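Local structure of Lys-gingipain catalytic subunit (6I9A) at residues Arg120-Ser125 against Ile265-Glu270; Lys29-Trp34 against Asn131-Val136; Gly168-Lys173 against Gly300-Phe305. The protein cleaves proteins after lysine as a secreted, calcium-binding cysteine endopeptidase of the C25 family and may act as a virulence factor in periodontal disease. All blocks are in the same frame, centred on the assembly; numbering follows the deposited sequence. Where two conformers were deposited one is given.

Contact 1 of 3, residues Arg120-Ser125 against Ile265-Glu270; sequences RMSASS and ITRVKE
The guanidinium of R267 meets residues 122-124 with both an edge and a face. S122 O lies at its edge, 8° out of the guanidinium plane, while the backbone at the A123-S124 peptide passes over one face, with S124 N 3.6 Å above the plane and over its centre. The setting is the place where the four-stranded parallel sheet and the six-stranded mixed sheet of the gingipain catalytic domain meet: strand 117-121, an outermost strand of its four-stranded sheet, has just ended, and R267 closes helix 261-267. R267 holds S122 side-on with two nitrogens. R267 NE donates to S122 O at 2.9 Å along a nearly straight path (164°), reaching it from above the carbonyl plane. R267 NH2 donates to S122 OG at 2.9 Å, more bent, with the hydroxyl tilted from the guanidinium plane. The chain of R267 runs extended from CG to NE, long enough to carry the head across from the helix end. S122 OG also bonds to E263 and R267 NH2 to D85, both ligands of a calcium ion, so this arginine and serine form a second shell that probably helps to position the metal's carboxylates. At the margin S124 CB touches R267 NH1 at 3.9 Å, and S124 OG turns to E128. One water donates to S122 O at 2.9 Å and to T266 OG1 at 2.8 Å, giving that carbonyl oxygen a second donor in addition to R267 NE.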
loop_
_atom_site.group_PDB
_atom_site.type_symbol
_atom_site.label_atom_id
_atom_site.label_comp_id
_atom_site.label_asym_id
_atom_site.label_seq_id
_atom_site.Cartn_x
_atom_site.Cartn_y
_atom_site.Cartn_z
ATOM N N ARG A 120 8.614 1.157 -1.278
ATOM C CA ARG A 120 9.701 1.420 -2.201
ATOM C C ARG A 120 9.206 1.408 -3.629
ATOM O O ARG A 120 8.719 0.388 -4.123
ATOM C CB ARG A 120 10.857 0.417 -2.003
ATOM C CG ARG A 120 11.987 0.555 -3.027
ATOM C CD ARG A 120 13.044 -0.510 -2.846
ATOM N NE ARG A 120 13.841 -0.337 -1.634
ATOM C CZ ARG A 120 15.119 0.047 -1.641
ATOM N NH1 ARG A 120 15.692 0.511 -2.771
ATOM N NH2 ARG A 120 15.821 0.013 -0.527
ATOM N N MET A 121 9.317 2.562 -4.307
ATOM C CA MET A 121 9.054 2.706 -5.724
ATOM C C MET A 121 10.355 2.332 -6.401
ATOM O O MET A 121 11.202 3.194 -6.675
ATOM C CB MET A 121 8.628 4.150 -6.027
ATOM C CG MET A 121 7.435 4.617 -5.184
ATOM S SD MET A 121 5.859 4.124 -5.895
ATOM C CE MET A 121 5.709 5.418 -6.960
ATOM N N SER A 122 10.587 1.036 -6.600
ATOM C CA SER A 122 11.865 0.565 -7.148
ATOM C C SER A 122 11.857 0.639 -8.666
ATOM O O SER A 122 11.023 -0.019 -9.326
ATOM C CB SER A 122 12.138 -0.872 -6.701
ATOM O OG SER A 122 13.373 -1.221 -7.311
ATOM N N ALA A 123 12.793 1.406 -9.218
ATOM C CA ALA A 123 12.909 1.597 -10.655
ATOM C C ALA A 123 14.370 1.614 -11.017
ATOM O O ALA A 123 15.186 2.093 -10.222
ATOM C CB ALA A 123 12.259 2.921 -11.053
ATOM N N SER A 124 14.694 1.179 -12.249
ATOM C CA SER A 124 16.058 1.241 -12.735
ATOM C C SER A 124 16.262 2.374 -13.728
ATOM O O SER A 124 17.388 2.570 -14.225
ATOM C CB SER A 124 16.441 -0.088 -13.382
ATOM O OG SER A 124 15.752 -0.330 -14.593
ATOM N N SER A 125 15.218 3.078 -14.080
ATOM C CA SER A 125 15.273 4.190 -15.008
ATOM C C SER A 125 14.134 5.142 -14.683
ATOM O O SER A 125 13.095 4.717 -14.145
ATOM C CB SER A 125 15.110 3.659 -16.433
ATOM O OG SER A 125 13.793 3.181 -16.645
ATOM N N ILE A 265 6.447 -6.621 -11.579
ATOM C CA ILE A 265 4.997 -6.472 -11.680
ATOM C C ILE A 265 4.583 -5.000 -11.509
ATOM O O ILE A 265 3.530 -4.613 -12.033
ATOM C CB ILE A 265 4.275 -7.419 -10.690
ATOM C CG1 ILE A 265 2.872 -7.762 -11.196
ATOM C CG2 ILE A 265 4.270 -6.853 -9.234
ATOM C CD1 ILE A 265 2.236 -8.926 -10.361
ATOM N N THR A 266 5.409 -4.192 -10.800
ATOM C CA THR A 266 5.110 -2.781 -10.659
ATOM C C THR A 266 5.762 -1.969 -11.772
ATOM O O THR A 266 5.166 -0.981 -12.209
ATOM C CB THR A 266 5.497 -2.295 -9.277
ATOM O OG1 THR A 266 6.866 -2.646 -8.956
ATOM C CG2 THR A 266 4.567 -2.810 -8.231
ATOM N N ARG A 267 6.959 -2.344 -12.258
ATOM C CA ARG A 267 7.654 -1.569 -13.310
ATOM C C ARG A 267 7.005 -1.694 -14.685
ATOM O O ARG A 267 7.210 -0.801 -15.505
ATOM C CB ARG A 267 9.110 -2.027 -13.435
ATOM C CG ARG A 267 9.964 -1.677 -12.244
ATOM C CD ARG A 267 11.307 -2.343 -12.367
ATOM N NE ARG A 267 12.133 -1.916 -11.239
ATOM C CZ ARG A 267 13.438 -2.155 -11.130
ATOM N NH1 ARG A 267 14.069 -2.891 -12.049
ATOM N NH2 ARG A 267 14.109 -1.717 -10.068
ATOM N N VAL A 268 6.296 -2.789 -14.996
ATOM C CA VAL A 268 5.821 -2.980 -16.372
ATOM C C VAL A 268 4.834 -1.882 -16.767
ATOM O O VAL A 268 3.984 -1.422 -15.983
ATOM C CB VAL A 268 5.246 -4.391 -16.584
ATOM C CG1 VAL A 268 6.352 -5.439 -16.703
ATOM C CG2 VAL A 268 4.226 -4.777 -15.511
ATOM N N LYS A 269 4.944 -1.460 -18.055
ATOM C CA LYS A 269 4.200 -0.315 -18.552
ATOM C C LYS A 269 2.763 -0.656 -18.919
ATOM O O LYS A 269 2.541 -1.568 -19.714
ATOM C CB LYS A 269 4.905 0.249 -19.808
ATOM C CG LYS A 269 4.234 1.540 -20.287
ATOM C CD LYS A 269 5.090 2.264 -21.342
ATOM C CE LYS A 269 4.627 3.708 -21.590
ATOM N NZ LYS A 269 4.907 4.657 -20.426
ATOM N N GLU A 270 1.800 0.086 -18.378
ATOM C CA GLU A 270 0.381 -0.040 -18.752
ATOM C C GLU A 270 -0.102 -1.486 -18.674
ATOM O O GLU A 270 -0.957 -1.925 -19.442
ATOM C CB GLU A 270 0.128 0.569 -20.157
ATOM C CG GLU A 270 0.351 2.092 -20.156
ATOM C CD GLU A 270 0.234 2.773 -21.503
ATOM O OE1 GLU A 270 0.149 2.069 -22.527
ATOM O OE2 GLU A 270 0.213 4.021 -21.523
HETATM O O HOH W 1 8.904 -1.100 -7.703
#

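Contact 2 of 3, residues Lys29-Trp34 against Asn131-Val136; sequences KPWLTW and NIIDKV
A chi1 of -175° sets the CG of W31 opposite its backbone N and swings the indole out from helix 25-37 toward helix 126-141, where I133 stands with CG1 anti to its own carbonyl carbon (chi1 -68°) and chi2 near 168° extends CD1 to meet W31 CB. The two side chains cross at about a right angle, and the isoleucine wraps the root of the tryptophan more than its ring: W31 CB lies 3.7 Å from I133 CD1 and 3.8 Å from the other branch, I133 CG2. I133 CG1 continues onto the five-membered ring, meeting W31 CD1 at 4.0 Å from an oblique direction. One helical turn further on, V136 brings CG1 up to the pyrrole edge, near the ring plane, 4.1 Å from W31 NE1. The backbones come close here, 6.1 Å between the CA atoms of W31 and I133. Both helices belong to the layer that flanks the four-stranded parallel sheet of the catalytic domain, and W31 reaches down to that sheet, resting on F119 and M121 of strand 117-121. The indole N-H is buried but not left without a partner, since NE1 donates to D362, a residue V136 also touches; that bond should fix the rotation of the ring. W34, the next residue of helix 25-37 to face the same way, sends its own indole N-H to E140 and packs on L137 and K141 farther along helix 126-141.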
loop_
_atom_site.group_PDB
_atom_site.type_symbol
_atom_site.label_atom_id
_atom_site.label_comp_id
_atom_site.label_asym_id
_atom_site.label_seq_id
_atom_site.Cartn_x
_atom_site.Cartn_y
_atom_site.Cartn_z
ATOM N N LYS A 29 7.988 14.168 -10.372
ATOM C CA LYS A 29 7.142 15.357 -10.197
ATOM C C LYS A 29 5.614 15.108 -10.333
ATOM O O LYS A 29 4.895 15.601 -9.468
ATOM C CB LYS A 29 7.584 16.488 -11.145
ATOM C CG LYS A 29 6.946 17.807 -10.704
ATOM C CD LYS A 29 7.689 19.067 -11.106
ATOM C CE LYS A 29 6.773 20.280 -10.995
ATOM N NZ LYS A 29 6.137 20.448 -9.647
ATOM N N PRO A 30 5.079 14.402 -11.349
ATOM C CA PRO A 30 3.613 14.272 -11.430
ATOM C C PRO A 30 3.030 13.518 -10.242
ATOM O O PRO A 30 1.894 13.773 -9.816
ATOM C CB PRO A 30 3.370 13.505 -12.741
ATOM C CG PRO A 30 4.628 13.669 -13.530
ATOM C CD PRO A 30 5.745 13.834 -12.547
ATOM N N TRP A 31 3.824 12.585 -9.666
ATOM C CA TRP A 31 3.351 11.835 -8.493
ATOM C C TRP A 31 3.343 12.772 -7.284
ATOM O O TRP A 31 2.343 12.800 -6.533
ATOM C CB TRP A 31 4.283 10.641 -8.281
ATOM C CG TRP A 31 3.890 9.683 -7.193
ATOM C CD1 TRP A 31 2.976 8.657 -7.279
ATOM C CD2 TRP A 31 4.489 9.576 -5.889
ATOM N NE1 TRP A 31 2.985 7.920 -6.105
ATOM C CE2 TRP A 31 3.916 8.457 -5.251
ATOM C CE3 TRP A 31 5.477 10.303 -5.210
ATOM C CZ2 TRP A 31 4.284 8.058 -3.966
ATOM C CZ3 TRP A 31 5.861 9.907 -3.938
ATOM C CH2 TRP A 31 5.255 8.801 -3.318
ATOM N N LEU A 32 4.404 13.558 -7.085
ATOM C CA LEU A 32 4.411 14.522 -5.973
ATOM C C LEU A 32 3.303 15.563 -6.113
ATOM O O LEU A 32 2.657 15.938 -5.129
ATOM C CB LEU A 32 5.784 15.234 -5.917
ATOM C CG LEU A 32 6.975 14.309 -5.650
ATOM C CD1 LEU A 32 8.259 15.071 -5.858
ATOM C CD2 LEU A 32 6.896 13.614 -4.271
ATOM N N THR A 33 3.041 16.013 -7.328
ATOM C CA THR A 33 1.976 17.004 -7.565
ATOM C C THR A 33 0.642 16.450 -7.079
ATOM O O THR A 33 -0.103 17.100 -6.352
ATOM C CB THR A 33 1.918 17.400 -9.024
ATOM O OG1 THR A 33 3.147 18.060 -9.358
ATOM C CG2 THR A 33 0.718 18.281 -9.352
ATOM N N TRP A 34 0.312 15.218 -7.513
ATOM C CA TRP A 34 -0.960 14.588 -7.113
ATOM C C TRP A 34 -1.031 14.327 -5.613
ATOM O O TRP A 34 -2.057 14.578 -4.994
ATOM C CB TRP A 34 -1.183 13.321 -7.921
ATOM C CG TRP A 34 -2.272 12.434 -7.408
ATOM C CD1 TRP A 34 -2.098 11.151 -6.964
ATOM C CD2 TRP A 34 -3.659 12.742 -7.201
ATOM N NE1 TRP A 34 -3.291 10.611 -6.582
ATOM C CE2 TRP A 34 -4.271 11.569 -6.700
ATOM C CE3 TRP A 34 -4.463 13.887 -7.428
ATOM C CZ2 TRP A 34 -5.630 11.515 -6.392
ATOM C CZ3 TRP A 34 -5.803 13.824 -7.101
ATOM C CH2 TRP A 34 -6.381 12.654 -6.611
ATOM N N ASN A 131 6.302 4.552 -15.365
ATOM C CA ASN A 131 5.341 3.464 -15.560
ATOM C C ASN A 131 4.542 3.227 -14.292
ATOM O O ASN A 131 3.332 3.003 -14.311
ATOM C CB ASN A 131 6.063 2.192 -15.918
ATOM C CG ASN A 131 6.672 2.210 -17.278
ATOM O OD1 ASN A 131 6.362 3.085 -18.113
ATOM N ND2 ASN A 131 7.555 1.261 -17.569
ATOM N N ILE A 132 5.246 3.193 -13.143
ATOM C CA ILE A 132 4.548 2.952 -11.868
ATOM C C ILE A 132 3.593 4.088 -11.594
ATOM O O ILE A 132 2.431 3.880 -11.228
ATOM C CB ILE A 132 5.555 2.838 -10.705
ATOM C CG1 ILE A 132 6.586 1.722 -10.954
ATOM C CG2 ILE A 132 4.791 2.624 -9.367
ATOM C CD1 ILE A 132 7.712 1.684 -9.911
ATOM N N ILE A 133 4.123 5.336 -11.717
ATOM C CA ILE A 133 3.302 6.513 -11.390
ATOM C C ILE A 133 2.055 6.586 -12.238
ATOM O O ILE A 133 0.978 6.933 -11.740
ATOM C CB ILE A 133 4.180 7.778 -11.570
ATOM C CG1 ILE A 133 5.255 7.788 -10.497
ATOM C CG2 ILE A 133 3.315 9.072 -11.553
ATOM C CD1 ILE A 133 6.351 8.831 -10.745
ATOM N N ASP A 134 2.171 6.284 -13.555
ATOM C CA ASP A 134 0.969 6.408 -14.410
ATOM C C ASP A 134 -0.139 5.462 -13.960
ATOM O O ASP A 134 -1.342 5.768 -14.032
ATOM C CB ASP A 134 1.347 6.132 -15.849
ATOM C CG ASP A 134 2.173 7.242 -16.474
ATOM O OD1 ASP A 134 2.186 8.385 -15.934
ATOM O OD2 ASP A 134 2.787 6.990 -17.530
ATOM N N LYS A 135 0.238 4.265 -13.478
ATOM C CA LYS A 135 -0.778 3.320 -12.980
ATOM C C LYS A 135 -1.406 3.822 -11.699
ATOM O O LYS A 135 -2.611 3.748 -11.486
ATOM C CB LYS A 135 -0.161 1.935 -12.778
ATOM C CG LYS A 135 0.223 1.299 -14.150
ATOM C CD LYS A 135 0.780 -0.128 -14.007
ATOM C CE LYS A 135 2.200 -0.116 -13.540
ATOM N NZ LYS A 135 2.750 -1.518 -13.448
ATOM N N VAL A 136 -0.561 4.339 -10.782
ATOM C CA VAL A 136 -1.078 4.911 -9.521
ATOM C C VAL A 136 -2.046 6.051 -9.789
ATOM O O VAL A 136 -3.109 6.106 -9.200
ATOM C CB VAL A 136 0.088 5.391 -8.636
ATOM C CG1 VAL A 136 -0.433 6.187 -7.455
ATOM C CG2 VAL A 136 0.930 4.199 -8.199
#

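Contact 3 of 3, residues Gly168-Lys173 against Gly300-Phe305; sequences GQPTIK and GVQPTF
Q302 reaches P170 through a bent side chain: chi1 (-174°) extends the chain away from the backbone N, and a turn at chi2 (62°) folds the amide back toward helix 163-178. The amide then lies against the helix surface with each of its polar atoms used differently. Q302 NE2 donates to P170 O at 3.1 Å, arriving in the carbonyl plane on a lone pair, although the oxygen is tilted from the plane of the amide itself. Q302 OE1 settles beside the proline, 3.3 Å from P170 CA and 3.5 Å from P170 CB. One turn along the helix, K173 crosses the glutamine at about a right angle; K173 CB is 3.6 Å from Q302 NE2, and its extended chain carries the ammonium away from residues 300-305, so the lysine contributes its aliphatic part. P303 follows Q302 in the chain and lays its ring CD against P170 CB at 3.8 Å, a small apolar contact beside the glutamine's. The glutamine thus ties a segment without regular secondary structure to a backbone carbonyl of the helix. At the start of that segment the backbone of G300 pairs with Q166. Residues 300-305 belong to the connection between helices 285-293 and 312-317, and they run along helix 163-178 where Y174 meets Q302 and P303, while Y289 of helix 285-293 packs against both P170 and P303.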
loop_
_atom_site.group_PDB
_atom_site.type_symbol
_atom_site.label_atom_id
_atom_site.label_comp_id
_atom_site.label_asym_id
_atom_site.label_seq_id
_atom_site.Cartn_x
_atom_site.Cartn_y
_atom_site.Cartn_z
ATOM N N GLY A 168 -3.541 -23.500 2.592
ATOM C CA GLY A 168 -3.852 -22.657 1.428
ATOM C C GLY A 168 -5.341 -22.516 1.198
ATOM O O GLY A 168 -5.892 -21.396 1.068
ATOM N N GLN A 169 -6.039 -23.669 1.150
ATOM C CA GLN A 169 -7.484 -23.603 0.910
ATOM C C GLN A 169 -8.251 -22.909 2.058
ATOM O O GLN A 169 -9.051 -22.019 1.808
ATOM C CB GLN A 169 -8.050 -24.970 0.621
ATOM C CG GLN A 169 -7.563 -25.572 -0.704
ATOM C CD GLN A 169 -8.369 -26.774 -1.079
ATOM O OE1 GLN A 169 -9.609 -26.753 -0.966
ATOM N NE2 GLN A 169 -7.684 -27.802 -1.517
ATOM N N PRO A 170 -7.956 -23.233 3.331
ATOM C CA PRO A 170 -8.647 -22.500 4.414
ATOM C C PRO A 170 -8.416 -20.992 4.333
ATOM O O PRO A 170 -9.319 -20.217 4.627
ATOM C CB PRO A 170 -8.079 -23.132 5.715
ATOM C CG PRO A 170 -7.682 -24.543 5.274
ATOM C CD PRO A 170 -7.214 -24.416 3.854
ATOM N N THR A 171 -7.190 -20.564 3.935
ATOM C CA THR A 171 -6.915 -19.113 3.812
ATOM C C THR A 171 -7.859 -18.475 2.789
ATOM O O THR A 171 -8.560 -17.489 3.097
ATOM C CB THR A 171 -5.482 -18.890 3.361
ATOM O OG1 THR A 171 -4.558 -19.368 4.355
ATOM C CG2 THR A 171 -5.198 -17.398 3.133
ATOM N N ILE A 172 -7.872 -19.030 1.564
ATOM C CA ILE A 172 -8.668 -18.393 0.498
ATOM C C ILE A 172 -10.157 -18.530 0.801
ATOM O O ILE A 172 -10.926 -17.583 0.566
ATOM C CB ILE A 172 -8.274 -19.042 -0.856
ATOM C CG1 ILE A 172 -6.797 -18.794 -1.199
ATOM C CG2 ILE A 172 -9.216 -18.571 -1.992
ATOM C CD1 ILE A 172 -6.331 -17.390 -1.193
ATOM N N LYS A 173 -10.585 -19.663 1.369
ATOM C CA LYS A 173 -11.994 -19.842 1.726
ATOM C C LYS A 173 -12.433 -18.834 2.770
ATOM O O LYS A 173 -13.581 -18.373 2.738
ATOM C CB LYS A 173 -12.278 -21.272 2.172
ATOM C CG LYS A 173 -12.180 -22.285 1.024
ATOM C CD LYS A 173 -12.353 -23.732 1.540
ATOM C CE LYS A 173 -12.473 -24.702 0.373
ATOM N NZ LYS A 173 -12.679 -26.087 0.873
ATOM N N GLY A 300 -5.696 -27.230 8.916
ATOM C CA GLY A 300 -6.631 -28.278 8.556
ATOM C C GLY A 300 -8.030 -28.112 9.085
ATOM O O GLY A 300 -8.835 -29.045 8.924
ATOM N N VAL A 301 -8.366 -26.969 9.687
ATOM C CA VAL A 301 -9.652 -26.714 10.295
ATOM C C VAL A 301 -10.064 -25.352 9.800
ATOM O O VAL A 301 -9.279 -24.392 9.898
ATOM C CB VAL A 301 -9.547 -26.824 11.830
ATOM C CG1 VAL A 301 -10.909 -26.596 12.497
ATOM C CG2 VAL A 301 -8.962 -28.189 12.262
ATOM N N GLN A 302 -11.250 -25.247 9.249
ATOM C CA GLN A 302 -11.624 -23.992 8.666
ATOM C C GLN A 302 -11.735 -22.870 9.730
ATOM O O GLN A 302 -12.477 -23.047 10.707
ATOM C CB GLN A 302 -12.936 -24.130 7.867
ATOM C CG GLN A 302 -13.302 -22.842 7.100
ATOM C CD GLN A 302 -12.272 -22.470 6.063
ATOM O OE1 GLN A 302 -11.607 -23.358 5.501
ATOM N NE2 GLN A 302 -12.072 -21.172 5.793
ATOM N N PRO A 303 -11.007 -21.730 9.591
ATOM C CA PRO A 303 -11.176 -20.664 10.602
ATOM C C PRO A 303 -12.447 -19.878 10.392
ATOM O O PRO A 303 -12.939 -19.751 9.256
ATOM C CB PRO A 303 -9.978 -19.762 10.321
ATOM C CG PRO A 303 -9.648 -20.004 8.855
ATOM C CD PRO A 303 -9.959 -21.422 8.597
ATOM N N THR A 304 -12.991 -19.337 11.491
ATOM C CA THR A 304 -14.102 -18.409 11.413
ATOM C C THR A 304 -13.699 -17.074 11.997
ATOM O O THR A 304 -12.675 -16.935 12.688
ATOM C CB THR A 304 -15.320 -18.919 12.138
ATOM O OG1 THR A 304 -15.009 -19.025 13.526
ATOM C CG2 THR A 304 -15.808 -20.256 11.539
ATOM N N PHE A 305 -14.529 -16.062 11.723
ATOM C CA PHE A 305 -14.256 -14.723 12.191
ATOM C C PHE A 305 -14.233 -14.661 13.731
ATOM O O PHE A 305 -13.358 -14.001 14.325
ATOM C CB PHE A 305 -15.320 -13.769 11.593
ATOM C CG PHE A 305 -15.092 -12.348 12.017
ATOM C CD1 PHE A 305 -14.194 -11.552 11.341
ATOM C CD2 PHE A 305 -15.744 -11.821 13.135
ATOM C CE1 PHE A 305 -13.965 -10.223 11.738
ATOM C CE2 PHE A 305 -15.530 -10.494 13.541
ATOM C CZ PHE A 305 -14.626 -9.707 12.848
#

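Contacts 1 and 2 are buried neighbours, their centres about 12 Å apart, and they share a continuous piece of chain: strand 117-121 leads into helix 126-141. They also touch directly, for K135 NZ of contact 2 probably bonds to the carbonyl oxygens of T266 and V268 in contact 1. Their chemistry differs: contact 1 is polar and lies beside a calcium site, whereas contact 2 is apolar helix packing. Contact 3 stands apart, on the side of the chain's centre opposite contact 2 and about 33 Å from contact 1 between centres. It is only partly buried, joining a helix to an irregular segment by one hydrogen bond from a glutamine side-chain amide and a proline pair.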